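Local atomic coordinates of toxin coregulated pilin (Vibrio cholerae, PDB entry 3HRV), a protein that builds, as its major subunit, the toxin-coregulated type IV pilus that bacteria need to aggregate and colonise the small intestine of the host. Residues 38-43 with 48-53. Sequence-based numbering, arbitrary orientation.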
loop_
_atom_site.group_PDB
_atom_site.type_symbol
_atom_site.label_atom_id
_atom_site.label_comp_id
_atom_site.label_asym_id
_atom_site.label_seq_id
_atom_site.Cartn_x
_atom_site.Cartn_y
_atom_site.Cartn_z
ATOM N N ILE A 38 -5.546 -9.629 -3.978
ATOM C CA ILE A 38 -5.853 -10.817 -4.773
ATOM C C ILE A 38 -6.992 -10.488 -5.738
ATOM O O ILE A 38 -6.947 -10.842 -6.917
ATOM C CB ILE A 38 -6.265 -12.002 -3.867
ATOM C CG1 ILE A 38 -5.046 -12.509 -3.095
ATOM C CG2 ILE A 38 -6.883 -13.117 -4.704
ATOM C CD1 ILE A 38 -5.361 -13.610 -2.099
ATOM N N ALA A 39 -8.016 -9.804 -5.241
ATOM C CA ALA A 39 -9.142 -9.434 -6.088
ATOM C C ALA A 39 -8.670 -8.535 -7.230
ATOM O O ALA A 39 -9.114 -8.680 -8.369
ATOM C CB ALA A 39 -10.211 -8.721 -5.263
ATOM N N MET A 40 -7.765 -7.608 -6.924
ATOM C CA MET A 40 -7.255 -6.691 -7.940
ATOM C C MET A 40 -6.464 -7.389 -9.037
ATOM O O MET A 40 -6.707 -7.159 -10.223
ATOM C CB MET A 40 -6.398 -5.601 -7.295
ATOM C CG MET A 40 -7.209 -4.543 -6.553
ATOM S SD MET A 40 -8.379 -3.652 -7.612
ATOM C CE MET A 40 -7.246 -2.715 -8.627
ATOM N N THR A 41 -5.515 -8.238 -8.654
ATOM C CA THR A 41 -4.725 -8.944 -9.654
ATOM C C THR A 41 -5.578 -9.939 -10.437
ATOM O O THR A 41 -5.444 -10.047 -11.656
ATOM C CB THR A 41 -3.534 -9.683 -9.016
ATOM O OG1 THR A 41 -4.005 -10.540 -7.970
ATOM C CG2 THR A 41 -2.537 -8.691 -8.446
ATOM N N GLN A 42 -6.578 -10.653 -9.752
ATOM C CA GLN A 42 -7.433 -11.622 -10.440
ATOM C C GLN A 42 -8.313 -10.948 -11.479
ATOM O O GLN A 42 -8.571 -11.499 -12.547
ATOM C CB GLN A 42 -8.345 -12.355 -9.449
ATOM C CG GLN A 42 -7.657 -13.400 -8.605
ATOM C CD GLN A 42 -8.597 -14.020 -7.589
ATOM O OE1 GLN A 42 -9.685 -13.498 -7.335
ATOM N NE2 GLN A 42 -8.176 -15.125 -6.990
ATOM N N THR A 43 -8.661 -9.752 -11.154
ATOM C CA THR A 43 -9.540 -9.014 -12.044
ATOM C C THR A 43 -8.838 -8.316 -13.207
ATOM O O THR A 43 -9.341 -8.333 -14.332
ATOM C CB THR A 43 -10.327 -7.935 -11.261
ATOM O OG1 THR A 43 -11.091 -8.557 -10.220
ATOM C CG2 THR A 43 -11.270 -7.180 -12.188
ATOM N N GLY A 48 -4.402 -6.426 -18.418
ATOM C CA GLY A 48 -3.129 -5.770 -18.648
ATOM C C GLY A 48 -3.067 -4.391 -18.021
ATOM O O GLY A 48 -1.984 -3.857 -17.786
ATOM N N ASN A 49 -4.232 -3.811 -17.750
ATOM C CA ASN A 49 -4.294 -2.483 -17.146
ATOM C C ASN A 49 -5.276 -2.400 -15.986
ATOM O O ASN A 49 -6.308 -3.071 -15.979
ATOM C CB ASN A 49 -4.686 -1.441 -18.112
ATOM C CG ASN A 49 -3.456 -0.852 -18.773
ATOM O OD1 ASN A 49 -2.976 0.209 -18.379
ATOM N ND2 ASN A 49 -2.941 -1.541 -19.783
ATOM N N TYR A 50 -4.941 -1.563 -15.009
ATOM C CA TYR A 50 -5.784 -1.356 -13.840
ATOM C C TYR A 50 -6.627 -0.095 -14.055
ATOM O O TYR A 50 -6.230 0.797 -14.803
ATOM C CB TYR A 50 -4.910 -1.241 -12.584
ATOM C CG TYR A 50 -4.229 -2.546 -12.227
ATOM C CD1 TYR A 50 -2.950 -2.848 -12.696
ATOM C CD2 TYR A 50 -4.893 -3.506 -11.469
ATOM C CE1 TYR A 50 -2.352 -4.079 -12.416
ATOM C CE2 TYR A 50 -4.312 -4.735 -11.187
ATOM C CZ TYR A 50 -3.042 -5.019 -11.660
ATOM O OH TYR A 50 -2.472 -6.238 -11.370
ATOM N N PRO A 51 -7.794 -0.002 -13.392
ATOM C CA PRO A 51 -8.729 1.127 -13.519
ATOM C C PRO A 51 -8.039 2.465 -13.023
ATOM O O PRO A 51 -7.453 2.745 -11.983
ATOM C CB PRO A 51 -9.756 0.862 -12.418
ATOM C CG PRO A 51 -9.669 -0.584 -12.194
ATOM C CD PRO A 51 -8.199 -0.871 -12.278
ATOM N N ALA A 52 -8.299 3.470 -13.962
ATOM C CA ALA A 52 -7.781 4.796 -13.665
ATOM C C ALA A 52 -8.428 5.384 -12.412
ATOM O O ALA A 52 -9.642 5.286 -12.219
ATOM C CB ALA A 52 -8.009 5.719 -14.857
ATOM N N THR A 53 -7.598 5.982 -11.560
ATOM C CA THR A 53 -8.050 6.616 -10.321
ATOM C C THR A 53 -7.331 7.958 -10.207
ATOM O O THR A 53 -6.179 8.018 -9.792
ATOM C CB THR A 53 -7.702 5.763 -9.083
ATOM O OG1 THR A 53 -6.296 5.496 -9.069
ATOM C CG2 THR A 53 -8.468 4.445 -9.101
#
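The phenol ring of Tyr50 meets helix 24-44 with its edge: Met40 O and Thr41 N lie off one border, near the ring plane. CE2 stands 3.5 Å from Met40 O, which is almost in line with the outward C-H at that carbon. Next along the same edge, Met40 CE packs 3.8 Å from Tyr50 CD2, lying beyond the ring's outline and lifted out of its plane. Phe101, on strand 100-108, meets the Tyr50 ring with the two planes inclined at about 50°, well short of a parallel stack.

Bends at chi2 (-60°) and chi3 (-69°) curl the Met40 chain so that its terminal methyl comes nearer the loop than its start would suggest. That methyl also reaches the Pro51 ring, with CE 4.2 Å from CD, while Leu62 and Leu66 of helix 56-68 and Ile88 of strand 87-93 border the same side chain. At the outer end of the phenol, Thr41 CG2 runs beside Tyr50 OH at 3.8 Å. The hydroxyl itself is hydrogen-bonded to Ser192 O, at the C-terminus of the chain.

The loop folds back beside the end of helix 24-44, early in the αβ-loop of the type IV pilin fold, with the Tyr50 side chain lodged between that helix and the sheet. Across this contact the chemistry is mostly apolar, supplemented by an aromatic C-H directed at the side of a backbone carbonyl oxygen, probably a mildly favourable electrostatic match; the stronger polar hold on the phenol comes from the chain terminus, through its hydroxyl.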